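Local coordinates for flagellar motor switch protein fliG (Aquifex aeolicus, PDB 3HJL) that probably forms part of the rotor-mounted switch complex at the base of the flagellum, contacting motor components that set the direction of rotation, at residues Val116-Leu121 against Ser145-Gln150; Val202-Leu207 against Glu235-Phe240; Lys256-Asn261 against Val313-Lys318; Lys277-Met282 against Leu289-Met294. One frame throughout, in Å; residues are numbered along the deposited sequence.

How the contacts relate
All four contacts join helices or helix ends of an all-helical chain. Contact 1, in the middle domain, is buried and is the one with a hydrogen bond across it, a serine to a glutamate; its centre lies about 44 Å from that of contact 2. Contacts 2 and 4 are partly buried and apolar, the first a close approach through alanine, the second built round a phenylalanine ring. Contact 3, at the surface, needs only two valines and an isoleucine. Contact 2 touches contact 3, Phe238 packing on Ile316 of helix 302-320, and Lys260 of contact 3 forms a salt bridge with Asp293 of contact 4.

Contact 1 (Val116-Leu121 against Ser145-Gln150); sequences VDSRIL and SAEIIQ
Ser118 and Glu147 meet by a hydrogen bond, Ser118 OG donating to Glu147 OE1 at 2.8 Å. The carboxylate is approached on its anti side, 19° out of its plane. Glu147 has CG beside its own backbone N (chi1 -75°) and the chain extended beyond it, and these torsions carry the carboxylate to the serine hydroxyl. Its CB points toward Ser118 as well, leaving 3.6 Å between the CB atoms of Glu147 and Ser118. A serine suits this spot because it is small: the CA atoms of Ser118 and Ile148 come within 5.1 Å. Deeper in, the contact turns apolar, with Leu121 CD1 on Ile148 CD1 at 4.1 Å; Leu182 of helix 172-193 and Leu137 of helix 130-137 add to this buried side. The contact thus joins the start of helix 118-125 to helix 142-150 within the all-helical middle domain of FliG, an armadillo-type array. Asp117 is the N-cap of the first helix: its OD2 accepts from Arg119 N at 2.9 Å, while NE and NH2 of Arg119 grip the two carboxylate oxygens side-on. That ion pair lies on the looser outer side, where a water accepts from Ser118 N and donates to Glu147 OE1 at 3.2 Å. Lys144 NZ, also hydrogen-bonded to Ser118 OG and Val116 O, makes a weak, long ion pair with the same glutamate oxygen. Without the carboxylate, as with an alanine here, the Ser118 hydroxyl would probably lose its acceptor across the contact and the bridging water one of its two holds.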
loop_
_atom_site.group_PDB
_atom_site.type_symbol
_atom_site.label_atom_id
_atom_site.label_comp_id
_atom_site.label_asym_id
_atom_site.label_seq_id
_atom_site.Cartn_x
_atom_site.Cartn_y
_atom_site.Cartn_z
ATOM N N VAL A 116 -0.245 11.816 16.711
ATOM C CA VAL A 116 1.203 11.889 16.577
ATOM C C VAL A 116 1.744 13.119 17.302
ATOM O O VAL A 116 1.141 14.164 17.261
ATOM C CB VAL A 116 1.638 11.908 15.090
ATOM C CG1 VAL A 116 3.161 11.896 14.972
ATOM C CG2 VAL A 116 1.039 10.713 14.342
ATOM N N ASP A 117 2.853 12.948 18.019
ATOM C CA ASP A 117 3.504 14.038 18.737
ATOM C C ASP A 117 3.789 15.207 17.770
ATOM O O ASP A 117 4.396 15.018 16.723
ATOM C CB ASP A 117 4.803 13.519 19.346
ATOM C CG ASP A 117 5.427 14.489 20.317
ATOM O OD1 ASP A 117 5.467 14.145 21.509
ATOM O OD2 ASP A 117 5.870 15.584 19.903
ATOM N N SER A 118 3.338 16.406 18.134
ATOM C CA SER A 118 3.500 17.616 17.299
ATOM C C SER A 118 4.944 17.998 16.960
ATOM O O SER A 118 5.176 18.692 15.965
ATOM C CB SER A 118 2.785 18.802 17.949
ATOM O OG SER A 118 1.379 18.577 17.989
ATOM N N ARG A 119 5.901 17.574 17.789
ATOM C CA ARG A 119 7.330 17.752 17.483
ATOM C C ARG A 119 7.732 16.909 16.272
ATOM O O ARG A 119 8.513 17.350 15.437
ATOM C CB ARG A 119 8.203 17.372 18.688
ATOM C CG ARG A 119 8.045 18.289 19.889
ATOM C CD ARG A 119 8.768 17.756 21.119
ATOM N NE ARG A 119 8.001 16.726 21.830
ATOM C CZ ARG A 119 8.406 16.116 22.945
ATOM N NH1 ARG A 119 9.560 16.447 23.536
ATOM N NH2 ARG A 119 7.623 15.197 23.511
ATOM N N ILE A 120 7.186 15.696 16.194
ATOM C CA ILE A 120 7.427 14.792 15.070
ATOM C C ILE A 120 6.773 15.324 13.789
ATOM O O ILE A 120 7.398 15.318 12.727
ATOM C CB ILE A 120 6.929 13.343 15.385
ATOM C CG1 ILE A 120 7.754 12.739 16.547
ATOM C CG2 ILE A 120 7.012 12.457 14.123
ATOM C CD1 ILE A 120 7.232 11.429 17.069
ATOM N N LEU A 121 5.540 15.819 13.903
ATOM C CA LEU A 121 4.833 16.411 12.762
ATOM C C LEU A 121 5.540 17.687 12.272
ATOM O O LEU A 121 5.727 17.861 11.074
ATOM C CB LEU A 121 3.364 16.694 13.114
ATOM C CG LEU A 121 2.479 15.481 13.477
ATOM C CD1 LEU A 121 1.099 15.890 13.929
ATOM C CD2 LEU A 121 2.357 14.522 12.339
ATOM N N SER A 145 -2.717 22.434 15.213
ATOM C CA SER A 145 -2.011 23.355 14.327
ATOM C C SER A 145 -1.180 24.371 15.116
ATOM O O SER A 145 -0.082 24.719 14.694
ATOM C CB SER A 145 -2.971 24.055 13.359
ATOM O OG SER A 145 -3.997 24.721 14.058
ATOM N N ALA A 146 -1.676 24.786 16.284
ATOM C CA ALA A 146 -0.933 25.694 17.170
ATOM C C ALA A 146 0.330 25.035 17.739
ATOM O O ALA A 146 1.375 25.672 17.803
ATOM C CB ALA A 146 -1.826 26.176 18.307
ATOM N N GLU A 147 0.208 23.779 18.185
ATOM C CA GLU A 147 1.343 23.007 18.717
ATOM C C GLU A 147 2.423 22.785 17.664
ATOM O O GLU A 147 3.614 22.844 17.973
ATOM C CB GLU A 147 0.893 21.639 19.226
ATOM C CG GLU A 147 0.165 21.636 20.549
ATOM C CD GLU A 147 -0.490 20.287 20.848
ATOM O OE1 GLU A 147 -0.013 19.250 20.329
ATOM O OE2 GLU A 147 -1.480 20.258 21.611
ATOM N N ILE A 148 2.003 22.485 16.434
ATOM C CA ILE A 148 2.941 22.282 15.324
ATOM C C ILE A 148 3.634 23.596 14.989
ATOM O O ILE A 148 4.857 23.634 14.849
ATOM C CB ILE A 148 2.243 21.742 14.057
ATOM C CG1 ILE A 148 1.702 20.328 14.289
ATOM C CG2 ILE A 148 3.205 21.724 12.896
ATOM C CD1 ILE A 148 0.681 19.899 13.261
ATOM N N ILE A 149 2.852 24.673 14.897
ATOM C CA ILE A 149 3.399 26.006 14.611
ATOM C C ILE A 149 4.467 26.405 15.628
ATOM O O ILE A 149 5.540 26.843 15.239
ATOM C CB ILE A 149 2.291 27.095 14.541
ATOM C CG1 ILE A 149 1.526 27.003 13.213
ATOM C CG2 ILE A 149 2.893 28.498 14.675
ATOM C CD1 ILE A 149 2.296 27.520 11.995
ATOM N N GLN A 150 4.208 26.165 16.912
ATOM C CA GLN A 150 5.178 26.485 17.973
ATOM C C GLN A 150 6.524 25.747 17.852
ATOM O O GLN A 150 7.558 26.291 18.231
ATOM C CB GLN A 150 4.563 26.248 19.350
ATOM C CG GLN A 150 3.551 27.322 19.741
ATOM C CD GLN A 150 2.873 27.050 21.071
ATOM O OE1 GLN A 150 2.889 25.922 21.576
ATOM N NE2 GLN A 150 2.266 28.089 21.648
HETATM O O HOH W 1 2.091 16.877 20.937
#

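Contact 2 (Val202-Leu207 against Glu235-Phe240); sequences VAAELL and EKMFTF
In the all-helical, armadillo-like architecture of FliG, helix 199-209 meets the C-terminal turn of helix 227-237 through an alanine. Ala204 takes the central place: its CB lies 3.6 Å from Lys236 CB and 3.7 Å from Met237 CG, and its CA is 4.8 Å from that of Met237. Such a close approach of backbones suits a methyl side chain. With CG beside its backbone N (chi1 -73°) and SD extended beyond it, Met237, the last residue of its helix, passes Leu207 obliquely, SD 4.2 Å from Leu207 CD1. Leu207 and Met237 both go on to touch Leu219 of helix 212-225, the helix that lies between these two in sequence. Lys236 contributes only the base of its chain here, for its second torsion turns it aside and NZ forms a salt bridge with Glu198. At the helix end the Met237 carbonyl oxygen accepts a hydrogen bond from Asn208 ND2, and Phe238, the first residue to leave the helical conformation, packs instead on helix 302-320. With no hydrogen bond between the two segments themselves, their attraction rests on close-fitting apolar surfaces, and the polar ties lie round their margin.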
loop_
_atom_site.group_PDB
_atom_site.type_symbol
_atom_site.label_atom_id
_atom_site.label_comp_id
_atom_site.label_asym_id
_atom_site.label_seq_id
_atom_site.Cartn_x
_atom_site.Cartn_y
_atom_site.Cartn_z
ATOM N N VAL A 202 15.474 -16.189 15.113
ATOM C CA VAL A 202 15.098 -16.177 16.537
ATOM C C VAL A 202 14.049 -17.271 16.831
ATOM O O VAL A 202 14.202 -18.042 17.781
ATOM C CB VAL A 202 14.572 -14.782 16.967
ATOM C CG1 VAL A 202 14.056 -14.811 18.405
ATOM C CG2 VAL A 202 15.681 -13.699 16.803
ATOM N N ALA A 203 13.032 -17.365 15.970
ATOM C CA ALA A 203 12.001 -18.408 16.061
ATOM C C ALA A 203 12.595 -19.820 15.933
ATOM O O ALA A 203 12.174 -20.745 16.629
ATOM C CB ALA A 203 10.929 -18.188 14.984
ATOM N N ALA A 204 13.576 -19.968 15.047
ATOM C CA ALA A 204 14.280 -21.234 14.846
ATOM C C ALA A 204 15.030 -21.728 16.101
ATOM O O ALA A 204 14.955 -22.915 16.428
ATOM C CB ALA A 204 15.238 -21.100 13.685
ATOM N N GLU A 205 15.759 -20.832 16.780
ATOM C CA GLU A 205 16.490 -21.188 18.018
ATOM C C GLU A 205 15.524 -21.680 19.087
ATOM O O GLU A 205 15.775 -22.689 19.751
ATOM C CB GLU A 205 17.250 -19.981 18.596
ATOM C CG GLU A 205 18.426 -19.471 17.778
ATOM C CD GLU A 205 19.630 -20.403 17.766
ATOM O OE1 GLU A 205 20.541 -20.156 16.945
ATOM O OE2 GLU A 205 19.677 -21.375 18.557
ATOM N N LEU A 206 14.455 -20.910 19.275
ATOM C CA LEU A 206 13.408 -21.208 20.253
ATOM C C LEU A 206 12.826 -22.596 19.984
ATOM O O LEU A 206 12.766 -23.423 20.891
ATOM C CB LEU A 206 12.317 -20.115 20.196
ATOM C CG LEU A 206 11.083 -20.146 21.108
ATOM C CD1 LEU A 206 10.335 -18.815 21.008
ATOM C CD2 LEU A 206 10.141 -21.287 20.773
ATOM N N LEU A 207 12.443 -22.852 18.732
ATOM C CA LEU A 207 11.906 -24.159 18.325
ATOM C C LEU A 207 12.918 -25.281 18.546
ATOM O O LEU A 207 12.564 -26.332 19.060
ATOM C CB LEU A 207 11.458 -24.136 16.862
ATOM C CG LEU A 207 10.216 -23.289 16.565
ATOM C CD1 LEU A 207 10.188 -22.926 15.098
ATOM C CD2 LEU A 207 8.925 -24.001 16.973
ATOM N N GLU A 235 14.530 -23.640 7.397
ATOM C CA GLU A 235 15.833 -23.279 6.811
ATOM C C GLU A 235 16.806 -22.734 7.870
ATOM O O GLU A 235 17.992 -23.058 7.855
ATOM C CB GLU A 235 15.649 -22.241 5.696
ATOM C CG GLU A 235 15.054 -22.818 4.407
ATOM C CD GLU A 235 14.753 -21.758 3.346
ATOM O OE1 GLU A 235 14.883 -20.544 3.639
ATOM O OE2 GLU A 235 14.386 -22.149 2.211
ATOM N N LYS A 236 16.289 -21.939 8.798
ATOM C CA LYS A 236 17.092 -21.394 9.893
ATOM C C LYS A 236 17.345 -22.388 11.037
ATOM O O LYS A 236 18.281 -22.181 11.822
ATOM C CB LYS A 236 16.433 -20.132 10.446
ATOM C CG LYS A 236 16.253 -19.007 9.423
ATOM C CD LYS A 236 17.573 -18.474 8.929
ATOM C CE LYS A 236 17.385 -17.212 8.137
ATOM N NZ LYS A 236 18.691 -16.721 7.644
ATOM N N MET A 237 16.513 -23.435 11.148
ATOM C CA MET A 237 16.674 -24.478 12.189
ATOM C C MET A 237 17.898 -25.372 11.962
ATOM O O MET A 237 18.477 -25.881 12.925
ATOM C CB MET A 237 15.405 -25.331 12.330
ATOM C CG MET A 237 14.239 -24.606 13.025
ATOM S SD MET A 237 12.657 -25.487 12.912
ATOM C CE MET A 237 13.045 -27.046 13.706
ATOM N N PHE A 238 18.237 -25.626 10.696
ATOM C CA PHE A 238 19.517 -26.257 10.360
ATOM C C PHE A 238 20.189 -25.491 9.223
ATOM O O PHE A 238 19.680 -25.467 8.062
ATOM C CB PHE A 238 19.391 -27.741 9.994
ATOM C CG PHE A 238 20.718 -28.469 10.014
ATOM C CD1 PHE A 238 21.158 -29.095 11.176
ATOM C CD2 PHE A 238 21.568 -28.428 8.917
ATOM C CE1 PHE A 238 22.396 -29.707 11.228
ATOM C CE2 PHE A 238 22.808 -29.039 8.957
ATOM C CZ PHE A 238 23.225 -29.682 10.119
ATOM N N THR A 239 21.339 -24.890 9.568
ATOM C CA THR A 239 22.132 -24.081 8.649
ATOM C C THR A 239 23.410 -24.848 8.317
ATOM O O THR A 239 23.713 -25.867 8.949
ATOM C CB THR A 239 22.462 -22.680 9.278
ATOM O OG1 THR A 239 23.020 -21.816 8.280
ATOM C CG2 THR A 239 23.441 -22.796 10.447
ATOM N N PHE A 240 24.129 -24.388 7.298
ATOM C CA PHE A 240 25.382 -25.023 6.888
ATOM C C PHE A 240 26.440 -24.976 8.008
ATOM O O PHE A 240 27.233 -25.902 8.162
ATOM C CB PHE A 240 25.923 -24.366 5.615
ATOM C CG PHE A 240 27.027 -25.152 4.950
ATOM C CD1 PHE A 240 26.729 -26.218 4.118
ATOM C CD2 PHE A 240 28.359 -24.817 5.151
ATOM C CE1 PHE A 240 27.738 -26.945 3.503
ATOM C CE2 PHE A 240 29.372 -25.536 4.533
ATOM C CZ PHE A 240 29.060 -26.601 3.716
#

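Contact 3 (Lys256-Asn261 against Val313-Lys318); sequences KVVDKN and VNIIRK
Ile315 reaches from helix 302-320 to a pair of valines, Val257 and Val258, in the chain leading into helix 260-268. Its CB points at them and already lies 4.2 Å from Val258 CG1. There the side chain forks. The CG2 branch, set opposite the backbone N, meets Val257 CG1 at 3.4 Å and Val258 CG1 at 3.9 Å, so that this one methyl touches both valines. The other branch leaves through CG1, beside the backbone N (chi1 -71°), and carries the tip CD1 to Val258 CG1 at 3.3 Å and to Val258 CA at 4.0 Å. The two closest of these approaches are tight for methyl groups. Beta-branched residues suit the place, since each offers methyls close to its backbone and the CA atoms of Val258 and Ile315 stand 7.3 Å apart.

Just beyond the valines, Asp259 is the N-cap of helix 260-268, its OD2 also hydrogen-bonded to Thr262. Ile316, next to Ile315, turns instead to Phe238 and Ile243, so helix 302-320 meets different parts of the C-terminal domain on different sides. Because the contact is wholly apolar and lies near the surface, with Val257 exposed, dispersion and the shielding of methyls from water are what it has to offer; neither segment gives the other a hydrogen bond to fix its direction.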
loop_
_atom_site.group_PDB
_atom_site.type_symbol
_atom_site.label_atom_id
_atom_site.label_comp_id
_atom_site.label_asym_id
_atom_site.label_seq_id
_atom_site.Cartn_x
_atom_site.Cartn_y
_atom_site.Cartn_z
ATOM N N LYS A 256 28.522 -40.560 1.828
ATOM C CA LYS A 256 27.925 -41.657 1.046
ATOM C C LYS A 256 26.827 -41.200 0.053
ATOM O O LYS A 256 26.599 -41.874 -0.942
ATOM C CB LYS A 256 27.357 -42.739 1.985
ATOM C CG LYS A 256 28.427 -43.606 2.648
ATOM C CD LYS A 256 27.855 -44.502 3.744
ATOM C CE LYS A 256 28.940 -45.402 4.342
ATOM N NZ LYS A 256 28.489 -46.130 5.562
ATOM N N VAL A 257 26.192 -40.051 0.308
ATOM C CA VAL A 257 25.057 -39.560 -0.513
ATOM C C VAL A 257 25.363 -38.317 -1.368
ATOM O O VAL A 257 24.961 -38.270 -2.535
ATOM C CB VAL A 257 23.784 -39.289 0.359
ATOM C CG1 VAL A 257 24.094 -38.387 1.525
ATOM C CG2 VAL A 257 22.658 -38.695 -0.489
ATOM N N VAL A 258 26.051 -37.319 -0.800
ATOM C CA VAL A 258 26.341 -36.072 -1.541
ATOM C C VAL A 258 27.276 -36.263 -2.744
ATOM O O VAL A 258 28.194 -37.081 -2.718
ATOM C CB VAL A 258 26.922 -34.901 -0.646
ATOM C CG1 VAL A 258 25.890 -34.402 0.323
ATOM C CG2 VAL A 258 28.204 -35.313 0.077
ATOM N N ASP A 259 26.999 -35.497 -3.796
ATOM C CA ASP A 259 27.842 -35.430 -4.984
ATOM C C ASP A 259 29.149 -34.712 -4.614
ATOM O O ASP A 259 29.140 -33.772 -3.801
ATOM C CB ASP A 259 27.094 -34.654 -6.079
ATOM C CG ASP A 259 27.938 -34.398 -7.303
ATOM O OD1 ASP A 259 28.569 -35.349 -7.816
ATOM O OD2 ASP A 259 27.940 -33.242 -7.778
ATOM N N LYS A 260 30.259 -35.177 -5.190
ATOM C CA LYS A 260 31.593 -34.608 -4.945
ATOM C C LYS A 260 31.693 -33.146 -5.385
ATOM O O LYS A 260 32.223 -32.311 -4.645
ATOM C CB LYS A 260 32.678 -35.437 -5.671
ATOM C CG LYS A 260 34.105 -34.861 -5.543
ATOM C CD LYS A 260 35.157 -35.690 -6.254
ATOM C CE LYS A 260 36.481 -34.930 -6.261
ATOM N NZ LYS A 260 37.645 -35.785 -6.575
ATOM N N ASN A 261 31.222 -32.855 -6.597
ATOM C CA ASN A 261 31.277 -31.498 -7.148
ATOM C C ASN A 261 30.444 -30.524 -6.308
ATOM O O ASN A 261 30.887 -29.408 -6.032
ATOM C CB ASN A 261 30.818 -31.461 -8.623
ATOM C CG ASN A 261 31.703 -32.306 -9.551
ATOM O OD1 ASN A 261 32.908 -32.457 -9.327
ATOM N ND2 ASN A 261 31.099 -32.848 -10.608
ATOM N N VAL A 313 22.656 -29.114 2.866
ATOM C CA VAL A 313 21.701 -28.978 3.982
ATOM C C VAL A 313 20.381 -29.745 3.740
ATOM O O VAL A 313 19.855 -30.368 4.667
ATOM C CB VAL A 313 21.415 -27.479 4.304
ATOM C CG1 VAL A 313 20.258 -27.331 5.313
ATOM C CG2 VAL A 313 22.687 -26.801 4.839
ATOM N N ASN A 314 19.865 -29.710 2.506
ATOM C CA ASN A 314 18.675 -30.506 2.130
ATOM C C ASN A 314 18.911 -31.993 2.378
ATOM O O ASN A 314 18.024 -32.704 2.859
ATOM C CB ASN A 314 18.326 -30.329 0.641
ATOM C CG ASN A 314 17.764 -28.957 0.313
ATOM O OD1 ASN A 314 17.139 -28.311 1.145
ATOM N ND2 ASN A 314 17.962 -28.523 -0.928
ATOM N N ILE A 315 20.096 -32.455 1.989
ATOM C CA ILE A 315 20.518 -33.833 2.213
ATOM C C ILE A 315 20.646 -34.116 3.709
ATOM O O ILE A 315 20.180 -35.151 4.183
ATOM C CB ILE A 315 21.861 -34.138 1.477
ATOM C CG1 ILE A 315 21.621 -34.199 -0.033
ATOM C CG2 ILE A 315 22.481 -35.450 1.965
ATOM C CD1 ILE A 315 22.867 -34.135 -0.845
ATOM N N ILE A 316 21.244 -33.180 4.445
ATOM C CA ILE A 316 21.422 -33.328 5.892
ATOM C C ILE A 316 20.081 -33.419 6.655
ATOM O O ILE A 316 19.977 -34.177 7.619
ATOM C CB ILE A 316 22.345 -32.227 6.477
ATOM C CG1 ILE A 316 23.796 -32.498 6.071
ATOM C CG2 ILE A 316 22.284 -32.215 8.001
ATOM C CD1 ILE A 316 24.749 -31.359 6.373
ATOM N N ARG A 317 19.059 -32.690 6.190
ATOM C CA ARG A 317 17.716 -32.737 6.804
ATOM C C ARG A 317 17.105 -34.138 6.809
ATOM O O ARG A 317 16.450 -34.528 7.776
ATOM C CB ARG A 317 16.737 -31.839 6.066
ATOM C CG ARG A 317 16.872 -30.347 6.295
ATOM C CD ARG A 317 15.488 -29.737 6.136
ATOM N NE ARG A 317 15.491 -28.371 5.653
ATOM C CZ ARG A 317 14.386 -27.711 5.292
ATOM N NH1 ARG A 317 13.173 -28.278 5.386
ATOM N NH2 ARG A 317 14.493 -26.467 4.845
ATOM N N LYS A 318 17.233 -34.841 5.685
ATOM C CA LYS A 318 16.785 -36.234 5.573
ATOM C C LYS A 318 17.478 -37.162 6.587
ATOM O O LYS A 318 16.868 -38.111 7.065
ATOM C CB LYS A 318 17.014 -36.755 4.152
ATOM C CG LYS A 318 16.029 -36.220 3.120
ATOM C CD LYS A 318 16.489 -36.555 1.698
ATOM C CE LYS A 318 15.313 -36.760 0.741
ATOM N NZ LYS A 318 14.670 -38.103 0.911
#

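Contact 4 (Lys277-Met282 against Leu289-Met294); sequences KFLSNM and LFLEDM
Two differing first torsions bring Phe290 and Met282 together: the phenylalanine swings its ring opposite its own backbone N (chi1 -169°), while the methionine sets CG beside its N (chi1 -53°) and then runs extended to its methyl. That methyl, CE, rests over one face of the Phe290 ring, 3.8 Å from the centroid and only 7° off the ring normal, a well-centred CH-pi contact. The sulfur stands farther off, SD lying 4.6 Å from the centroid in an oblique Met-aromatic approach. Methionine suits the task, having a long, flexible, polarisable chain that can carry its methyl over a ring face; the two side chains cross at about a right angle. Leu279 fills in alongside with both of its methyls. CD2 comes obliquely to Phe290 CD1 at 3.7 Å, and CD1 presses on Leu291 CD2 at 3.4 Å, a branched tip shared between two successive residues of the facing helix. Cutting the ring back to an alanine is likely to open a gap under the Met282 methyl and leave that chain freer to turn, with Leu279 CD2 losing its aromatic neighbour. A type I turn from Leu279 to Met282 brings leucine and methionine to bear on the same partner helix, 284-296, a few residues later in sequence. On that helix Phe290 and Met294 also pack on Met264 of helix 260-268, whereas Phe278 and Asn281 touch Ile251 of helix 248-255, so the pair stands among four consecutive helices.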
loop_
_atom_site.group_PDB
_atom_site.type_symbol
_atom_site.label_atom_id
_atom_site.label_comp_id
_atom_site.label_asym_id
_atom_site.label_seq_id
_atom_site.Cartn_x
_atom_site.Cartn_y
_atom_site.Cartn_z
ATOM N N LYS A 277 36.333 -31.029 8.733
ATOM C CA LYS A 277 35.331 -31.966 9.235
ATOM C C LYS A 277 34.955 -33.011 8.178
ATOM O O LYS A 277 34.804 -34.192 8.497
ATOM C CB LYS A 277 34.090 -31.203 9.697
ATOM C CG LYS A 277 33.109 -32.044 10.455
ATOM C CD LYS A 277 32.416 -31.264 11.564
ATOM C CE LYS A 277 31.621 -32.180 12.474
ATOM N NZ LYS A 277 32.469 -33.177 13.195
ATOM N N PHE A 278 34.821 -32.568 6.926
ATOM C CA PHE A 278 34.546 -33.470 5.801
ATOM C C PHE A 278 35.808 -34.210 5.340
ATOM O O PHE A 278 35.792 -35.433 5.210
ATOM C CB PHE A 278 33.915 -32.717 4.622
ATOM C CG PHE A 278 32.438 -32.466 4.783
ATOM C CD1 PHE A 278 31.524 -33.495 4.579
ATOM C CD2 PHE A 278 31.956 -31.196 5.097
ATOM C CE1 PHE A 278 30.162 -33.271 4.710
ATOM C CE2 PHE A 278 30.582 -30.962 5.223
ATOM C CZ PHE A 278 29.690 -31.995 5.027
ATOM N N LEU A 279 36.891 -33.461 5.123
ATOM C CA LEU A 279 38.177 -34.019 4.666
ATOM C C LEU A 279 38.771 -35.102 5.578
ATOM O O LEU A 279 39.359 -36.067 5.086
ATOM C CB LEU A 279 39.213 -32.902 4.476
ATOM C CG LEU A 279 38.958 -31.915 3.336
ATOM C CD1 LEU A 279 39.861 -30.704 3.491
ATOM C CD2 LEU A 279 39.147 -32.578 1.962
ATOM N N SER A 280 38.611 -34.950 6.890
ATOM C CA SER A 280 39.139 -35.925 7.855
ATOM C C SER A 280 38.372 -37.248 7.877
ATOM O O SER A 280 38.847 -38.214 8.466
ATOM C CB SER A 280 39.137 -35.340 9.264
ATOM O OG SER A 280 37.814 -35.114 9.709
ATOM N N ASN A 281 37.176 -37.271 7.286
ATOM C CA ASN A 281 36.352 -38.480 7.202
ATOM C C ASN A 281 36.417 -39.193 5.842
ATOM O O ASN A 281 35.783 -40.234 5.656
ATOM C CB ASN A 281 34.908 -38.142 7.587
ATOM C CG ASN A 281 34.740 -37.939 9.091
ATOM O OD1 ASN A 281 35.085 -38.811 9.884
ATOM N ND2 ASN A 281 34.207 -36.787 9.485
ATOM N N MET A 282 37.194 -38.643 4.906
ATOM C CA MET A 282 37.478 -39.315 3.630
ATOM C C MET A 282 38.767 -40.119 3.795
ATOM O O MET A 282 39.430 -40.041 4.834
ATOM C CB MET A 282 37.691 -38.291 2.507
ATOM C CG MET A 282 36.585 -37.272 2.332
ATOM S SD MET A 282 37.013 -36.071 1.067
ATOM C CE MET A 282 35.739 -34.837 1.324
ATOM N N LEU A 289 42.951 -35.783 -3.412
ATOM C CA LEU A 289 42.385 -35.473 -4.737
ATOM C C LEU A 289 41.259 -34.412 -4.674
ATOM O O LEU A 289 41.088 -33.629 -5.613
ATOM C CB LEU A 289 41.882 -36.765 -5.422
ATOM C CG LEU A 289 41.235 -36.670 -6.816
ATOM C CD1 LEU A 289 42.161 -36.003 -7.827
ATOM C CD2 LEU A 289 40.836 -38.048 -7.314
ATOM N N PHE A 290 40.502 -34.399 -3.577
ATOM C CA PHE A 290 39.393 -33.445 -3.379
ATOM C C PHE A 290 39.907 -32.006 -3.269
ATOM O O PHE A 290 39.365 -31.090 -3.905
ATOM C CB PHE A 290 38.627 -33.825 -2.106
ATOM C CG PHE A 290 37.326 -33.095 -1.916
ATOM C CD1 PHE A 290 37.270 -31.924 -1.163
ATOM C CD2 PHE A 290 36.135 -33.658 -2.364
ATOM C CE1 PHE A 290 36.064 -31.290 -0.926
ATOM C CE2 PHE A 290 34.925 -33.035 -2.119
ATOM C CZ PHE A 290 34.892 -31.844 -1.404
ATOM N N LEU A 291 40.930 -31.819 -2.437
ATOM C CA LEU A 291 41.587 -30.521 -2.271
ATOM C C LEU A 291 42.219 -30.033 -3.571
ATOM O O LEU A 291 42.168 -28.836 -3.877
ATOM C CB LEU A 291 42.667 -30.598 -1.188
ATOM C CG LEU A 291 42.191 -30.793 0.249
ATOM C CD1 LEU A 291 43.370 -31.076 1.165
ATOM C CD2 LEU A 291 41.423 -29.562 0.722
ATOM N N GLU A 292 42.832 -30.956 -4.313
ATOM C CA GLU A 292 43.450 -30.637 -5.603
ATOM C C GLU A 292 42.413 -30.222 -6.643
ATOM O O GLU A 292 42.599 -29.224 -7.349
ATOM C CB GLU A 292 44.275 -31.819 -6.110
ATOM C CG GLU A 292 45.563 -32.034 -5.323
ATOM C CD GLU A 292 46.265 -33.343 -5.656
ATOM O OE1 GLU A 292 45.845 -34.041 -6.608
ATOM O OE2 GLU A 292 47.248 -33.673 -4.960
ATOM N N ASP A 293 41.319 -30.976 -6.724
ATOM C CA ASP A 293 40.210 -30.624 -7.613
ATOM C C ASP A 293 39.488 -29.334 -7.178
ATOM O O ASP A 293 38.914 -28.656 -8.029
ATOM C CB ASP A 293 39.200 -31.776 -7.730
ATOM C CG ASP A 293 39.760 -32.982 -8.471
ATOM O OD1 ASP A 293 39.370 -34.111 -8.108
ATOM O OD2 ASP A 293 40.580 -32.814 -9.409
ATOM N N MET A 294 39.485 -29.021 -5.871
ATOM C CA MET A 294 38.909 -27.749 -5.369
ATOM C C MET A 294 39.624 -26.518 -5.937
ATOM O O MET A 294 38.970 -25.531 -6.269
ATOM C CB MET A 294 38.891 -27.671 -3.823
ATOM C CG MET A 294 37.618 -28.220 -3.154
ATOM S SD MET A 294 37.296 -27.524 -1.503
ATOM C CE MET A 294 38.693 -28.170 -0.606
#